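Local coordinates for flavodoxin, WrbA-like protein (Agrobacterium tumefaciens, PDB 3D7N) that probably binds FMN and, as a WrbA-like flavodoxin, may transfer electrons from NAD(P)H to quinones, at residues V12-Y17 against G61-M66. Residues are numbered along the deposited sequence; the frame is centred on the assembly and turned at random.
Sequences VYHSGY and GTPTYM
Tyr13 and Gly61 pair in parallel register between strands 9-13 and 57-65 of a flavodoxin-like sheet. Gly61 takes part in both backbone bonds of the pair: its N donates to Val12 O at 2.9 Å, and its O accepts from His14 N. The second bond is fairly straight, 162° at the hydrogen. Tyr13 CA adds a CH...O contact to the same Gly61 O at 3.2 Å. Tyr13 CB sits against Gly61, which has no side chain, and the two CA atoms are 4.1 Å apart.

Beyond this pair the chains splay apart, and the CA separation between Ser15 and Pro63 is already 6.4 Å. Pro63 fills the widening gap with its ring. Its CD presses on His14 O at 3.0 Å, while Pro63 CG lies against Gly16 N. The side chains of His14 and Pro63 cross at about a right angle, and Pro63 CD approaches the imidazole obliquely, 3.9 Å from His14 ND1. His14 CG, anti to its own backbone N (chi1 173°), sets the ring beside Pro63. Ser70 OG is in a weak hydrogen bond with His14 ND1 and is also hydrogen-bonded to Thr62 OG1. His14 O is also hydrogen-bonded to Thr20 OG1 at the start of helix 19-31, which ties the loop to the first crossover helix.

In flavodoxins the loop after the first strand normally cradles the FMN phosphate, and the corresponding loop after strand 9-13 probably does so here. At the outer end the side chains of Tyr17 and Tyr65, whose backbone O is hydrogen-bonded by Lys74 of a second subunit, cross at about a right angle. Tyr65 CE1 meets Tyr17 at the edge of its ring, 3.5 Å from Tyr17 OH.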
# COMPACT_ATOMS: atom_id res chain seq x y z
N VAL A 12 -5.86 -18.79 12.07
CA VAL A 12 -6.93 -17.96 12.67
C VAL A 12 -7.54 -17.17 11.51
O VAL A 12 -6.83 -16.48 10.77
CB VAL A 12 -6.40 -17.02 13.81
CG1 VAL A 12 -5.34 -16.01 13.28
CG2 VAL A 12 -7.56 -16.31 14.52
N TYR A 13 -8.84 -17.32 11.30
CA TYR A 13 -9.44 -16.82 10.06
C TYR A 13 -10.88 -16.38 10.25
O TYR A 13 -11.61 -16.87 11.12
CB TYR A 13 -9.43 -17.95 8.98
CG TYR A 13 -10.40 -19.07 9.30
CD1 TYR A 13 -11.66 -19.12 8.72
CD2 TYR A 13 -10.08 -20.04 10.25
CE1 TYR A 13 -12.60 -20.12 9.08
CE2 TYR A 13 -11.01 -21.08 10.59
CZ TYR A 13 -12.26 -21.10 10.00
OH TYR A 13 -13.17 -22.08 10.33
N HIS A 14 -11.30 -15.49 9.36
CA HIS A 14 -12.72 -15.17 9.22
C HIS A 14 -13.20 -15.63 7.84
O HIS A 14 -12.48 -15.46 6.86
CB HIS A 14 -12.97 -13.65 9.44
CG HIS A 14 -14.37 -13.25 9.14
ND1 HIS A 14 -14.71 -12.55 8.00
CD2 HIS A 14 -15.54 -13.53 9.77
CE1 HIS A 14 -16.03 -12.38 7.97
NE2 HIS A 14 -16.55 -12.98 9.03
N SER A 15 -14.38 -16.27 7.78
CA SER A 15 -15.08 -16.45 6.51
C SER A 15 -16.46 -15.85 6.51
O SER A 15 -17.36 -16.24 7.27
CB SER A 15 -15.20 -17.91 6.11
OG SER A 15 -15.31 -18.67 7.26
N GLY A 16 -16.61 -14.87 5.62
CA GLY A 16 -17.92 -14.45 5.18
C GLY A 16 -18.18 -15.23 3.90
O GLY A 16 -17.45 -15.05 2.90
N TYR A 17 -19.16 -16.13 3.97
CA TYR A 17 -19.65 -16.95 2.84
C TYR A 17 -19.00 -18.35 2.79
O TYR A 17 -19.55 -19.26 2.16
CB TYR A 17 -19.56 -16.25 1.46
CG TYR A 17 -19.96 -14.77 1.41
CD1 TYR A 17 -21.20 -14.32 1.90
CD2 TYR A 17 -19.08 -13.82 0.85
CE1 TYR A 17 -21.55 -12.94 1.85
CE2 TYR A 17 -19.42 -12.45 0.80
CZ TYR A 17 -20.65 -12.01 1.29
OH TYR A 17 -20.95 -10.65 1.22
N GLY A 61 -6.19 -15.53 8.08
CA GLY A 61 -7.07 -15.71 6.95
C GLY A 61 -8.21 -14.71 6.90
O GLY A 61 -8.96 -14.55 7.85
N THR A 62 -8.41 -14.06 5.77
CA THR A 62 -9.58 -13.18 5.66
C THR A 62 -10.01 -13.00 4.22
O THR A 62 -9.17 -13.04 3.33
CB THR A 62 -9.33 -11.82 6.33
OG1 THR A 62 -10.44 -10.95 6.09
CG2 THR A 62 -8.01 -11.16 5.82
N PRO A 63 -11.31 -12.84 4.00
CA PRO A 63 -11.86 -12.34 2.74
C PRO A 63 -11.35 -10.95 2.45
O PRO A 63 -10.93 -10.30 3.35
CB PRO A 63 -13.38 -12.28 2.99
CG PRO A 63 -13.64 -12.95 4.29
CD PRO A 63 -12.35 -13.18 4.99
N THR A 64 -11.40 -10.52 1.19
CA THR A 64 -11.13 -9.16 0.79
C THR A 64 -12.47 -8.66 0.43
O THR A 64 -13.17 -9.26 -0.37
CB THR A 64 -10.22 -9.08 -0.41
OG1 THR A 64 -8.91 -9.50 -0.03
CG2 THR A 64 -10.15 -7.60 -1.03
N TYR A 65 -12.87 -7.59 1.06
CA TYR A 65 -14.17 -7.06 0.89
C TYR A 65 -14.06 -5.57 0.90
O TYR A 65 -13.43 -5.00 1.74
CB TYR A 65 -15.04 -7.53 2.03
CG TYR A 65 -16.50 -7.38 1.79
CD1 TYR A 65 -17.18 -8.28 1.02
CD2 TYR A 65 -17.19 -6.34 2.33
CE1 TYR A 65 -18.52 -8.14 0.80
CE2 TYR A 65 -18.51 -6.19 2.12
CZ TYR A 65 -19.18 -7.08 1.36
OH TYR A 65 -20.51 -6.93 1.15
N MSE A 66 -14.67 -4.94 -0.07
CA MSE A 66 -14.54 -3.53 -0.30
C MSE A 66 -13.09 -3.08 -0.17
O MSE A 66 -12.78 -2.08 0.40
CB MSE A 66 -15.49 -2.76 0.59
CG MSE A 66 -16.97 -3.04 0.32
SE MSE A 66 -17.58 -2.66 -1.42
CE MSE A 66 -17.20 -0.85 -1.46